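Local atomic coordinates of aminotransferase, classes I and II (Silicibacter pomeroyi DSS-3, PDB entry 3H14), a protein that probably transfers amino groups between L-aspartate and 2-oxoglutarate with the help of pyridoxal 5'-phosphate, as a class I aminotransferase. Residues E83-D88 / A212-E217; P170-G175 / E201-I206; E221-N226 / M242-D247. All blocks are in the same frame, centred on the assembly; numbering follows the deposited sequence.

Overall arrangement
The end of helix 71-85 and the turn after it form the first half of contact 1, and the loop opened there closes only at 212-217, after several strands of the central sheet. Contact 2 lies within this long loop: segment 170-175 comes after strand 164-168 and segment 201-206 after strand 196-200, and their meeting closes a shorter one holding helix 180-192 and strand 196-200. Contact 3 follows in series, joining strands 223-227 and 240-243. Tyr85 of contact 1 meets His204 of contact 2, and Leu216 packs on Val224 and Val243 of contact 3. Glu201 links contacts 1 and 2 through Thr214, and contacts 2 and 3 through a probable backbone bond to Ile225.

Contact 1: E83-D88 / A212-E217; sequences EWYGVD and AVTALE
Tyr85, at the end of helix 71-85, lays its ring against Thr214, and this is the tight part of the contact. The methyl CG2 of Thr214 sits over one face of the ring in a CH-pi contact, 3.9 Å from CG2 to the centroid of the Tyr85 ring and offset toward the rim on the side of CG. The opposite face is taken by CB of Trp84, while the carbonyl O of Ala212 lies in the ring plane at the edge, 3.9 Å from CE1 of Tyr85. The phenol therefore has a neighbour on each face and one at its edge, and its OH is hydrogen-bonded to His204. Thr214 is sorted into two ends: with OG1 trans to the backbone N (chi1 -177°), the hydroxyl faces Glu201, its hydrogen-bond partner, and the methyl is left to meet the ring.

Toward solvent the fit loosens. Glu217 turns its carboxylate back over its own segment, where OE1 accepts a bent hydrogen bond from Thr214 N at 3.3 Å (138°) on the anti side, with the donor well out of the carboxylate plane. The same OE1 comes obliquely to the ring, 3.6 Å from CD1 of Tyr85. Past the exposed Gly86, the first residue to leave helical angles, with positive phi, Val87 makes a lighter apolar contact, CG2 lying 3.8 Å from CG of Glu217. Its other methyl, CG1, is 4.4 Å from CB of Leu216. No hydrogen bond joins the two segments; contact between them is by packing.

The arrangement docks the C-terminal end of a helix onto the connection between strands 196-200 and 223-227, beside the seven-stranded mixed sheet that marks the large domain of fold-type I pyridoxal-phosphate enzymes.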
loop_
_atom_site.group_PDB
_atom_site.type_symbol
_atom_site.label_atom_id
_atom_site.label_comp_id
_atom_site.label_asym_id
_atom_site.label_seq_id
_atom_site.Cartn_x
_atom_site.Cartn_y
_atom_site.Cartn_z
ATOM N N GLU A 83 -6.385 -3.970 20.863
ATOM C CA GLU A 83 -6.760 -2.579 21.015
ATOM C C GLU A 83 -7.407 -2.010 19.742
ATOM O O GLU A 83 -8.364 -1.263 19.830
ATOM C CB GLU A 83 -5.541 -1.757 21.441
ATOM C CG GLU A 83 -5.059 -2.110 22.850
ATOM C CD GLU A 83 -3.863 -1.307 23.318
ATOM O OE1 GLU A 83 -3.306 -0.505 22.534
ATOM O OE2 GLU A 83 -3.453 -1.493 24.489
ATOM N N TRP A 84 -6.903 -2.382 18.567
ATOM C CA TRP A 84 -7.466 -1.887 17.298
ATOM C C TRP A 84 -8.693 -2.672 16.797
ATOM O O TRP A 84 -9.590 -2.069 16.213
ATOM C CB TRP A 84 -6.374 -1.863 16.223
ATOM C CG TRP A 84 -5.504 -0.651 16.280
ATOM C CD1 TRP A 84 -5.419 0.248 17.286
ATOM C CD2 TRP A 84 -4.584 -0.219 15.275
ATOM N NE1 TRP A 84 -4.510 1.222 16.977
ATOM C CE2 TRP A 84 -3.992 0.969 15.736
ATOM C CE3 TRP A 84 -4.217 -0.711 14.017
ATOM C CZ2 TRP A 84 -3.035 1.662 14.996
ATOM C CZ3 TRP A 84 -3.292 -0.017 13.282
ATOM C CH2 TRP A 84 -2.705 1.157 13.774
ATOM N N TYR A 85 -8.742 -3.992 17.022
ATOM C CA TYR A 85 -9.786 -4.834 16.406
ATOM C C TYR A 85 -10.604 -5.713 17.369
ATOM O O TYR A 85 -11.523 -6.430 16.928
ATOM C CB TYR A 85 -9.155 -5.752 15.360
ATOM C CG TYR A 85 -8.228 -5.051 14.386
ATOM C CD1 TYR A 85 -8.729 -4.332 13.290
ATOM C CD2 TYR A 85 -6.865 -5.098 14.566
ATOM C CE1 TYR A 85 -7.865 -3.681 12.402
ATOM C CE2 TYR A 85 -5.981 -4.463 13.676
ATOM C CZ TYR A 85 -6.493 -3.751 12.601
ATOM O OH TYR A 85 -5.622 -3.119 11.736
ATOM N N GLY A 86 -10.246 -5.690 18.653
ATOM C CA GLY A 86 -10.820 -6.615 19.611
ATOM C C GLY A 86 -10.495 -8.049 19.265
ATOM O O GLY A 86 -11.281 -8.938 19.548
ATOM N N VAL A 87 -9.344 -8.282 18.642
ATOM C CA VAL A 87 -8.888 -9.635 18.343
ATOM C C VAL A 87 -7.845 -10.095 19.359
ATOM O O VAL A 87 -6.840 -9.419 19.561
ATOM C CB VAL A 87 -8.302 -9.739 16.916
ATOM C CG1 VAL A 87 -7.447 -10.960 16.781
ATOM C CG2 VAL A 87 -9.430 -9.776 15.889
ATOM N N ASP A 88 -8.085 -11.249 19.984
ATOM C CA ASP A 88 -7.140 -11.852 20.924
ATOM C C ASP A 88 -6.139 -12.683 20.129
ATOM O O ASP A 88 -6.493 -13.712 19.560
ATOM C CB ASP A 88 -7.890 -12.737 21.928
ATOM C CG ASP A 88 -7.018 -13.171 23.118
ATOM O OD1 ASP A 88 -7.196 -12.587 24.216
ATOM O OD2 ASP A 88 -6.170 -14.094 22.964
ATOM N N ALA A 212 -11.185 -0.024 9.482
ATOM C CA ALA A 212 -10.478 -1.096 8.789
ATOM C C ALA A 212 -10.860 -2.399 9.454
ATOM O O ALA A 212 -11.112 -2.435 10.668
ATOM C CB ALA A 212 -8.954 -0.893 8.819
ATOM N N VAL A 213 -10.975 -3.446 8.642
ATOM C CA VAL A 213 -11.308 -4.779 9.141
ATOM C C VAL A 213 -10.140 -5.725 8.912
ATOM O O VAL A 213 -9.807 -5.997 7.784
ATOM C CB VAL A 213 -12.556 -5.374 8.450
ATOM C CG1 VAL A 213 -12.886 -6.715 9.082
ATOM C CG2 VAL A 213 -13.759 -4.419 8.563
ATOM N N THR A 214 -9.517 -6.230 9.978
ATOM C CA THR A 214 -8.474 -7.234 9.795
ATOM C C THR A 214 -9.119 -8.547 9.385
ATOM O O THR A 214 -10.185 -8.893 9.874
ATOM C CB THR A 214 -7.546 -7.441 11.031
ATOM O OG1 THR A 214 -6.533 -8.392 10.691
ATOM C CG2 THR A 214 -8.275 -7.984 12.234
ATOM N N ALA A 215 -8.487 -9.250 8.446
ATOM C CA ALA A 215 -8.932 -10.573 8.041
ATOM C C ALA A 215 -9.029 -11.532 9.219
ATOM O O ALA A 215 -9.818 -12.471 9.173
ATOM C CB ALA A 215 -8.018 -11.149 6.998
ATOM N N LEU A 216 -8.249 -11.280 10.268
ATOM C CA LEU A 216 -8.314 -12.061 11.529
ATOM C C LEU A 216 -9.674 -12.003 12.248
ATOM O O LEU A 216 -9.993 -12.882 13.014
ATOM C CB LEU A 216 -7.191 -11.620 12.463
ATOM C CG LEU A 216 -5.798 -11.757 11.821
ATOM C CD1 LEU A 216 -4.737 -11.327 12.789
ATOM C CD2 LEU A 216 -5.534 -13.188 11.389
ATOM N N GLU A 217 -10.477 -10.987 11.983
ATOM C CA GLU A 217 -11.841 -10.908 12.523
ATOM C C GLU A 217 -12.796 -11.918 11.871
ATOM O O GLU A 217 -13.900 -12.126 12.377
ATOM C CB GLU A 217 -12.418 -9.507 12.337
ATOM C CG GLU A 217 -11.809 -8.393 13.227
ATOM C CD GLU A 217 -12.399 -7.025 12.926
ATOM O OE1 GLU A 217 -11.679 -6.120 12.427
ATOM O OE2 GLU A 217 -13.609 -6.849 13.158
#

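Contact 2: P170-G175 / E201-I206; sequences PANPTG and EIYHGI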
loop_
_atom_site.group_PDB
_atom_site.type_symbol
_atom_site.label_atom_id
_atom_site.label_comp_id
_atom_site.label_asym_id
_atom_site.label_seq_id
_atom_site.Cartn_x
_atom_site.Cartn_y
_atom_site.Cartn_z
ATOM N N PRO A 170 -7.031 -0.492 3.501
ATOM C CA PRO A 170 -7.151 0.409 2.337
ATOM C C PRO A 170 -6.193 0.068 1.185
ATOM O O PRO A 170 -5.041 -0.291 1.436
ATOM C CB PRO A 170 -6.767 1.780 2.920
ATOM C CG PRO A 170 -6.978 1.661 4.395
ATOM C CD PRO A 170 -6.696 0.240 4.739
ATOM N N ALA A 171 -6.661 0.210 -0.060
ATOM C CA ALA A 171 -5.871 -0.112 -1.227
ATOM C C ALA A 171 -5.067 1.061 -1.792
ATOM O O ALA A 171 -5.439 2.213 -1.689
ATOM C CB ALA A 171 -6.750 -0.717 -2.332
ATOM N N ASN A 172 -3.914 0.729 -2.341
ATOM C CA ASN A 172 -3.146 1.592 -3.197
ATOM C C ASN A 172 -3.515 1.086 -4.590
ATOM O O ASN A 172 -3.340 -0.101 -4.872
ATOM C CB ASN A 172 -1.654 1.384 -2.908
ATOM C CG ASN A 172 -0.747 2.200 -3.798
ATOM O OD1 ASN A 172 -1.182 2.945 -4.683
ATOM N ND2 ASN A 172 0.546 2.025 -3.600
ATOM N N PRO A 173 -3.964 1.967 -5.505
ATOM C CA PRO A 173 -3.959 3.419 -5.516
ATOM C C PRO A 173 -5.255 4.155 -5.196
ATOM O O PRO A 173 -5.282 5.362 -5.331
ATOM C CB PRO A 173 -3.590 3.695 -6.972
ATOM C CG PRO A 173 -4.408 2.678 -7.723
ATOM C CD PRO A 173 -4.401 1.440 -6.822
ATOM N N THR A 174 -6.294 3.436 -4.796
ATOM C CA THR A 174 -7.655 3.962 -4.756
ATOM C C THR A 174 -8.062 4.496 -3.416
ATOM O O THR A 174 -8.944 5.355 -3.349
ATOM C CB THR A 174 -8.671 2.875 -5.126
ATOM O OG1 THR A 174 -8.580 1.802 -4.193
ATOM C CG2 THR A 174 -8.435 2.382 -6.510
ATOM N N GLY A 175 -7.445 3.968 -2.357
ATOM C CA GLY A 175 -7.882 4.182 -1.005
ATOM C C GLY A 175 -9.121 3.421 -0.577
ATOM O O GLY A 175 -9.550 3.564 0.563
ATOM N N GLU A 201 -2.713 -5.352 4.797
ATOM C CA GLU A 201 -3.307 -4.460 5.785
ATOM C C GLU A 201 -2.306 -3.329 6.099
ATOM O O GLU A 201 -2.389 -2.663 7.132
ATOM C CB GLU A 201 -3.741 -5.266 7.014
ATOM C CG GLU A 201 -4.723 -6.380 6.590
ATOM C CD GLU A 201 -5.461 -7.130 7.691
ATOM O OE1 GLU A 201 -5.193 -6.941 8.916
ATOM O OE2 GLU A 201 -6.325 -7.960 7.287
ATOM N N ILE A 202 -1.397 -3.103 5.152
ATOM C CA ILE A 202 -0.280 -2.160 5.307
ATOM C C ILE A 202 -0.753 -0.741 5.654
ATOM O O ILE A 202 -0.112 -0.040 6.438
ATOM C CB ILE A 202 0.627 -2.243 4.028
ATOM C CG1 ILE A 202 1.442 -3.542 4.135
ATOM C CG2 ILE A 202 1.592 -0.990 3.806
ATOM C CD1 ILE A 202 2.097 -3.996 2.877
ATOM N N TYR A 203 -1.904 -0.336 5.136
ATOM C CA TYR A 203 -2.396 1.038 5.405
ATOM C C TYR A 203 -3.360 1.147 6.589
ATOM O O TYR A 203 -3.838 2.248 6.877
ATOM C CB TYR A 203 -3.049 1.659 4.139
ATOM C CG TYR A 203 -2.059 1.980 3.058
ATOM C CD1 TYR A 203 -1.402 3.216 3.043
ATOM C CD2 TYR A 203 -1.762 1.056 2.054
ATOM C CE1 TYR A 203 -0.466 3.514 2.060
ATOM C CE2 TYR A 203 -0.843 1.347 1.071
ATOM C CZ TYR A 203 -0.197 2.589 1.093
ATOM O OH TYR A 203 0.704 2.913 0.135
ATOM N N HIS A 204 -3.646 0.041 7.285
ATOM C CA HIS A 204 -4.386 0.123 8.559
ATOM C C HIS A 204 -3.803 1.176 9.508
ATOM O O HIS A 204 -2.606 1.285 9.655
ATOM C CB HIS A 204 -4.447 -1.233 9.266
ATOM C CG HIS A 204 -5.401 -2.190 8.622
ATOM N ND1 HIS A 204 -6.049 -3.184 9.316
ATOM C CD2 HIS A 204 -5.832 -2.280 7.341
ATOM C CE1 HIS A 204 -6.824 -3.863 8.481
ATOM N NE2 HIS A 204 -6.707 -3.336 7.276
ATOM N N GLY A 205 -4.680 1.920 10.179
ATOM C CA GLY A 205 -4.300 3.077 10.959
ATOM C C GLY A 205 -4.630 4.383 10.241
ATOM O O GLY A 205 -5.047 5.357 10.874
ATOM N N ILE A 206 -4.429 4.414 8.917
ATOM C CA ILE A 206 -4.735 5.587 8.097
ATOM C C ILE A 206 -6.168 5.500 7.544
ATOM O O ILE A 206 -6.447 5.081 6.382
ATOM C CB ILE A 206 -3.695 5.807 6.961
ATOM C CG1 ILE A 206 -2.302 5.944 7.572
ATOM C CG2 ILE A 206 -4.044 7.105 6.178
ATOM C CD1 ILE A 206 -1.172 6.049 6.555
HETATM O O HOH W 1 -3.545 -1.751 3.173
HETATM O O HOH W 2 1.862 0.789 -0.805
#
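Pro170 rests against two overlapping beta turns, type I at 201-204 and type II at 203-206. Glu201 opens the first, its CB over the centre of the His204 ring. At Tyr203 the contact is widest: CB lies 3.9 Å from Pro170 CB, and, with CG anti to the carbonyl carbon (chi1 -70°), the ring runs past Pro170 toward Asn172, CD2 approaching Pro170 O obliquely at 3.6 Å. A water accepts from Tyr203 N at 2.9 Å and donates to Pro170 O at 2.7 Å, joining the backbones. The Tyr203 hydroxyl is hydrogen-bonded to Tyr315 and lies 2.6 Å from a second water, which Asn172 ND2 reaches weakly. A phenylalanine in place of Tyr203 would probably leave Tyr315 without this mate and the second water less firmly placed. The Asn172 amide stands almost perpendicular to the ring, its OD1 held by Arg358. His204 brings CD2 to within 3.7 Å of Pro170 CD. The carbonyl O of Ile206 packs 4.0 Å from Pro170 CG. Cis peptides precede Pro170 and Pro173, the second within the NPTG sequence of Asn172-Gly175, a family motif which, as in aspartate aminotransferase, probably borders the cofactor and substrate pocket.

Contact 3: E221-N226 / M242-D247; sequences ECYVIN and MVVPED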
loop_
_atom_site.group_PDB
_atom_site.type_symbol
_atom_site.label_atom_id
_atom_site.label_comp_id
_atom_site.label_asym_id
_atom_site.label_seq_id
_atom_site.Cartn_x
_atom_site.Cartn_y
_atom_site.Cartn_z
ATOM N N GLU A 221 -7.314 -18.673 8.963
ATOM C CA GLU A 221 -6.682 -19.325 7.808
ATOM C C GLU A 221 -6.387 -18.316 6.692
ATOM O O GLU A 221 -7.024 -18.281 5.629
ATOM C CB GLU A 221 -7.525 -20.514 7.319
ATOM C CG GLU A 221 -7.764 -21.609 8.378
ATOM C CD GLU A 221 -6.512 -22.042 9.148
ATOM O OE1 GLU A 221 -5.503 -22.443 8.516
ATOM O OE2 GLU A 221 -6.544 -21.981 10.404
ATOM N N CYS A 222 -5.431 -17.451 6.983
ATOM C CA CYS A 222 -5.022 -16.395 6.067
ATOM C C CYS A 222 -3.668 -15.936 6.522
ATOM O O CYS A 222 -3.279 -16.205 7.649
ATOM C CB CYS A 222 -6.015 -15.218 6.066
ATOM S SG CYS A 222 -6.128 -14.313 7.605
ATOM N N TYR A 223 -2.931 -15.314 5.621
ATOM C CA TYR A 223 -1.708 -14.581 5.953
ATOM C C TYR A 223 -2.092 -13.106 5.962
ATOM O O TYR A 223 -2.723 -12.635 5.026
ATOM C CB TYR A 223 -0.630 -14.821 4.913
ATOM C CG TYR A 223 0.200 -16.062 5.121
ATOM C CD1 TYR A 223 -0.384 -17.257 5.591
ATOM C CD2 TYR A 223 1.543 -16.066 4.836
ATOM C CE1 TYR A 223 0.365 -18.416 5.760
ATOM C CE2 TYR A 223 2.303 -17.206 5.017
ATOM C CZ TYR A 223 1.688 -18.390 5.486
ATOM O OH TYR A 223 2.424 -19.533 5.677
ATOM N N VAL A 224 -1.749 -12.392 7.022
ATOM C CA VAL A 224 -1.924 -10.917 7.067
ATOM C C VAL A 224 -0.521 -10.288 6.940
ATOM O O VAL A 224 0.451 -10.738 7.622
ATOM C CB VAL A 224 -2.615 -10.472 8.370
ATOM C CG1 VAL A 224 -2.563 -8.942 8.556
ATOM C CG2 VAL A 224 -4.043 -10.929 8.421
ATOM N N ILE A 225 -0.413 -9.286 6.066
ATOM C CA ILE A 225 0.868 -8.604 5.787
ATOM C C ILE A 225 0.723 -7.148 6.243
ATOM O O ILE A 225 -0.263 -6.503 5.939
ATOM C CB ILE A 225 1.268 -8.664 4.270
ATOM C CG1 ILE A 225 1.199 -10.104 3.709
ATOM C CG2 ILE A 225 2.651 -7.962 4.020
ATOM C CD1 ILE A 225 1.983 -11.158 4.481
ATOM N N ASN A 226 1.696 -6.667 7.020
ATOM C CA ASN A 226 1.701 -5.294 7.470
ATOM C C ASN A 226 3.125 -4.732 7.516
ATOM O O ASN A 226 4.108 -5.396 7.199
ATOM C CB ASN A 226 1.009 -5.152 8.809
ATOM C CG ASN A 226 0.116 -3.901 8.896
ATOM O OD1 ASN A 226 0.543 -2.768 8.600
ATOM N ND2 ASN A 226 -1.124 -4.105 9.377
HETATM N N MSE A 242 4.002 -9.912 9.880
HETATM C CA MSE A 242 2.921 -10.689 9.322
HETATM C C MSE A 242 2.290 -11.529 10.441
HETATM O O MSE A 242 2.907 -11.738 11.484
HETATM C CB MSE A 242 3.441 -11.521 8.126
HETATM C CG MSE A 242 4.528 -12.495 8.452
HETATM SE SE MSE A 242 5.491 -13.220 6.902
HETATM C CE MSE A 242 3.959 -13.783 5.904
ATOM N N VAL A 243 1.030 -11.904 10.264
ATOM C CA VAL A 243 0.365 -12.844 11.148
ATOM C C VAL A 243 -0.013 -14.048 10.307
ATOM O O VAL A 243 -0.596 -13.898 9.227
ATOM C CB VAL A 243 -0.904 -12.212 11.796
ATOM C CG1 VAL A 243 -1.609 -13.193 12.787
ATOM C CG2 VAL A 243 -0.558 -10.871 12.488
ATOM N N VAL A 244 0.328 -15.238 10.801
ATOM C CA VAL A 244 0.024 -16.494 10.147
ATOM C C VAL A 244 -0.679 -17.417 11.159
ATOM O O VAL A 244 -0.605 -17.182 12.361
ATOM C CB VAL A 244 1.301 -17.161 9.606
ATOM C CG1 VAL A 244 2.007 -16.208 8.679
ATOM C CG2 VAL A 244 2.266 -17.553 10.750
ATOM N N PRO A 245 -1.392 -18.436 10.673
ATOM C CA PRO A 245 -2.032 -19.425 11.544
ATOM C C PRO A 245 -1.038 -20.089 12.483
ATOM O O PRO A 245 0.125 -20.179 12.152
ATOM C CB PRO A 245 -2.586 -20.450 10.541
ATOM C CG PRO A 245 -2.771 -19.663 9.258
ATOM C CD PRO A 245 -1.661 -18.702 9.241
ATOM N N GLU A 246 -1.502 -20.609 13.623
ATOM C CA GLU A 246 -0.610 -21.353 14.531
ATOM C C GLU A 246 0.246 -22.414 13.815
ATOM O O GLU A 246 1.457 -22.500 14.026
ATOM C CB GLU A 246 -1.407 -22.012 15.677
ATOM C CG GLU A 246 -0.511 -22.621 16.756
ATOM C CD GLU A 246 -1.262 -22.951 18.051
ATOM O OE1 GLU A 246 -2.483 -23.238 17.977
ATOM O OE2 GLU A 246 -0.626 -22.923 19.132
ATOM N N ASP A 247 -0.374 -23.196 12.944
ATOM C CA ASP A 247 0.339 -24.259 12.235
ATOM C C ASP A 247 1.261 -23.775 11.121
ATOM O O ASP A 247 1.987 -24.572 10.530
ATOM C CB ASP A 247 -0.622 -25.356 11.706
ATOM C CG ASP A 247 -1.675 -24.836 10.715
ATOM O OD1 ASP A 247 -1.438 -23.851 10.006
ATOM O OD2 ASP A 247 -2.778 -25.443 10.638
HETATM O O HOH W 3 -3.127 -23.085 8.377
#
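Val224 and Val243 hold the two segments together as an antiparallel hydrogen-bonded pair. Val224 N donates to Val243 O at 2.9 Å, nearly straight (174°) and in the carbonyl plane; the return bond from Val243 N to Val224 O is equally long but more bent, with the donor tilted from the plane. At the far end a water lies between Glu221 OE1 and Asp247 OD1, two carboxylate oxygens, probably both carrying negative charge, 4.6 Å apart, although its distances to them are short enough to make the details doubtful.

Outward from the backbone, Tyr223 carries much of the packing. Methyl CG1 of Val244 stands over the centre of its ring, 3.7 Å from CG1 to the Tyr223 ring centroid and only 5° off the normal. Pro245 meets the same ring obliquely through CD, which also lies 3.4 Å from Cys222 O. Met242, a selenomethionine in the crystal, runs alongside both Tyr223 and Ile225 and points the same way; the bend at its last torsion (chi3 -52°) sets CE between them, 3.5 Å from Tyr223 CD2 and 3.6 Å from Ile225 CD1. On the other face of the sheet Val224 and Val243 pair directly, CB to CB at 4.2 Å.

Tyr81 of helix 71-85 and Leu216 both pack on these two valines. The face with Tyr223 and Met242 is packed by helices 100-111 and 249-258, and the Tyr223 hydroxyl is bonded to Gln248. Strand 223-227 lies between its parallel neighbour 196-200 and the antiparallel strand 240-243, which strand 94-97 flanks as an outermost strand of the sheet within this chain.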